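Local coordinates for protein trimeric intracellular cation channel type 1B.2 (Caenorhabditis elegans, PDB 5EIK) that forms a homotrimeric potassium channel of intracellular membranes, binds phosphatidylinositol 4,5-bisphosphate and may supply counter-ion current during calcium release, at residues A[19-22]-A[23-27]. Sequence-based numbering, arbitrary orientation.
Sequences GGYV and QKLKL. With DMU (decyl-beta-D-maltopyranoside), chain K.
Tyr-21 and Leu-25 meet at the C-terminal end of helix 11-24 beside a decyl maltoside that also grips the backbone just beyond. The detergent pairs with both polar backbone atoms of Lys-26: Lys-26 N donates to the maltoside O55 at 2.9 Å, and the maltoside O49 donates to Lys-26 O at 2.8 Å. The maltoside O6 lies at the edge of the Tyr-21 ring, modelled 1.5 Å from CE1; this bond-length approach is doubtful chemistry and may reflect uncertain sugar placement.

The hydrogen-bond pattern shifts from four residues back to three. Gln-23 N still makes an alpha-helical bond to Gly-19 O, four residues back. The next two donors turn chiefly to carbonyls three residues back, Lys-24 N to Tyr-21 O (3.1 Å) and Leu-25 N to Val-22 O (3.2 Å). Their bonds to Gly-20 O and Tyr-21 O are weak, as in a closing 3-10 turn. At Leu-25 the chain turns extended.

With CG beside its own backbone N (chi1 -73°), the Leu-25 side chain lies back over the last turn. CD2 reaches the phenol end of Tyr-21, 3.8 Å from CZ, approaching obliquely, while CD1 lies 4.2 Å from Val-22 CG1. Were Leu-25 an alanine, the phenol end of Tyr-21 and Val-22 CG1 would probably lose this apolar neighbour. The bent chain of Lys-24 lays its CD tightly against Gly-20 O at 3.1 Å, a close carbon-oxygen contact and no hydrogen bond.

This helix end lies at the protein surface, probably on the lumenal side. Val-22 packs on Val-132 of helix 120-148 and Tyr-222 of helix 218-238, while Leu-25 touches Phe-31 of helix 30-47, into which the chain soon runs.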
loop_
_atom_site.group_PDB
_atom_site.type_symbol
_atom_site.label_atom_id
_atom_site.label_comp_id
_atom_site.label_asym_id
_atom_site.label_seq_id
_atom_site.Cartn_x
_atom_site.Cartn_y
_atom_site.Cartn_z
ATOM N N GLY A 19 21.774 -30.065 -12.241
ATOM C CA GLY A 19 21.501 -28.655 -12.062
ATOM C C GLY A 19 20.962 -28.005 -13.316
ATOM O O GLY A 19 20.002 -27.235 -13.256
ATOM N N GLY A 20 21.578 -28.299 -14.455
ATOM C CA GLY A 20 21.108 -27.719 -15.699
ATOM C C GLY A 20 19.740 -28.303 -15.974
ATOM O O GLY A 20 18.859 -27.657 -16.542
ATOM N N TYR A 21 19.570 -29.545 -15.543
ATOM C CA TYR A 21 18.325 -30.263 -15.727
ATOM C C TYR A 21 17.163 -29.546 -15.045
ATOM O O TYR A 21 16.185 -29.161 -15.691
ATOM C CB TYR A 21 18.467 -31.673 -15.155
ATOM C CG TYR A 21 17.150 -32.378 -15.011
ATOM C CD1 TYR A 21 16.386 -32.672 -16.129
ATOM C CD2 TYR A 21 16.640 -32.708 -13.753
ATOM C CE1 TYR A 21 15.154 -33.269 -16.005
ATOM C CE2 TYR A 21 15.394 -33.314 -13.618
ATOM C CZ TYR A 21 14.656 -33.590 -14.752
ATOM O OH TYR A 21 13.423 -34.188 -14.642
ATOM N N VAL A 22 17.280 -29.387 -13.731
ATOM C CA VAL A 22 16.255 -28.728 -12.941
ATOM C C VAL A 22 15.983 -27.327 -13.466
ATOM O O VAL A 22 14.834 -26.917 -13.591
ATOM C CB VAL A 22 16.675 -28.641 -11.462
ATOM C CG1 VAL A 22 15.693 -27.778 -10.692
ATOM C CG2 VAL A 22 16.728 -30.033 -10.862
ATOM N N GLN A 23 17.048 -26.606 -13.788
ATOM C CA GLN A 23 16.930 -25.246 -14.285
ATOM C C GLN A 23 16.178 -25.105 -15.611
ATOM O O GLN A 23 15.688 -24.023 -15.935
ATOM C CB GLN A 23 18.321 -24.627 -14.405
ATOM C CG GLN A 23 18.329 -23.215 -14.954
ATOM C CD GLN A 23 19.622 -22.485 -14.652
ATOM O OE1 GLN A 23 20.712 -23.004 -14.898
ATOM N NE2 GLN A 23 19.507 -21.271 -14.123
ATOM N N LYS A 24 16.075 -26.186 -16.373
ATOM C CA LYS A 24 15.375 -26.136 -17.655
ATOM C C LYS A 24 13.951 -26.690 -17.600
ATOM O O LYS A 24 13.209 -26.605 -18.580
ATOM C CB LYS A 24 16.176 -26.889 -18.724
ATOM C CG LYS A 24 17.214 -26.039 -19.453
ATOM C CD LYS A 24 18.171 -25.346 -18.492
ATOM C CE LYS A 24 19.235 -24.555 -19.239
ATOM N NZ LYS A 24 20.124 -25.438 -20.048
ATOM N N LEU A 25 13.575 -27.260 -16.460
ATOM C CA LEU A 25 12.240 -27.821 -16.284
ATOM C C LEU A 25 11.148 -26.836 -16.674
ATOM O O LEU A 25 11.161 -25.687 -16.241
ATOM C CB LEU A 25 12.028 -28.221 -14.830
ATOM C CG LEU A 25 12.757 -29.460 -14.340
ATOM C CD1 LEU A 25 12.617 -29.568 -12.831
ATOM C CD2 LEU A 25 12.179 -30.689 -15.032
ATOM N N LYS A 26 10.202 -27.285 -17.492
ATOM C CA LYS A 26 9.095 -26.424 -17.890
ATOM C C LYS A 26 8.108 -26.403 -16.718
ATOM O O LYS A 26 7.402 -27.383 -16.458
ATOM C CB LYS A 26 8.414 -26.958 -19.151
ATOM C CG LYS A 26 7.320 -26.037 -19.663
ATOM C CD LYS A 26 7.884 -24.671 -20.024
ATOM C CE LYS A 26 6.882 -23.560 -19.738
ATOM N NZ LYS A 26 6.639 -23.385 -18.274
ATOM N N LEU A 27 8.077 -25.277 -16.012
ATOM C CA LEU A 27 7.224 -25.106 -14.840
ATOM C C LEU A 27 5.728 -25.236 -15.097
ATOM O O LEU A 27 5.000 -25.819 -14.289
ATOM C CB LEU A 27 7.540 -23.765 -14.183
ATOM C CG LEU A 27 9.018 -23.648 -13.784
ATOM C CD1 LEU A 27 9.245 -22.344 -13.056
ATOM C CD2 LEU A 27 9.409 -24.823 -12.894
HETATM C C1 DMU K . 8.373 -31.034 -16.686
HETATM C C2 DMU K . 9.036 -31.252 -18.071
HETATM C C3 DMU K . 9.971 -32.563 -18.061
HETATM C C4 DMU K . 9.234 -33.708 -17.397
HETATM O O5 DMU K . 8.871 -33.355 -16.055
HETATM C C6 DMU K . 7.821 -32.367 -16.116
HETATM O O7 DMU K . 10.334 -33.135 -19.501
HETATM O O16 DMU K . 7.305 -32.136 -14.794
HETATM C C18 DMU K . 6.300 -33.130 -14.545
HETATM C C19 DMU K . 5.742 -32.918 -13.134
HETATM C C22 DMU K . 5.334 -34.253 -12.528
HETATM C C25 DMU K . 5.830 -34.300 -11.086
HETATM C C28 DMU K . 5.516 -35.678 -10.501
HETATM C C31 DMU K . 5.709 -35.657 -8.985
HETATM C C34 DMU K . 4.359 -35.390 -8.305
HETATM C C37 DMU K . 4.377 -35.944 -6.873
HETATM C C40 DMU K . 3.542 -35.035 -5.962
HETATM C C43 DMU K . 2.086 -35.521 -5.952
HETATM O O49 DMU K . 7.286 -30.119 -16.842
HETATM O O55 DMU K . 9.803 -30.068 -18.380
HETATM C C57 DMU K . 10.139 -34.939 -17.368
HETATM O O61 DMU K . 9.379 -36.088 -16.985
HETATM C C5 DMU K . 11.622 -32.278 -21.370
HETATM C C7 DMU K . 12.417 -33.541 -21.737
HETATM C C8 DMU K . 13.696 -33.639 -21.003
HETATM C C9 DMU K . 13.428 -33.576 -19.482
HETATM O O1 DMU K . 12.708 -32.410 -19.157
HETATM C C10 DMU K . 11.420 -32.231 -19.862
HETATM O O2 DMU K . 14.292 -34.846 -21.297
HETATM O O3 DMU K . 10.390 -32.220 -22.006
HETATM O O4 DMU K . 12.704 -33.548 -23.166
HETATM C C11 DMU K . 14.714 -33.668 -18.660
HETATM O O6 DMU K . 14.423 -33.742 -17.263
#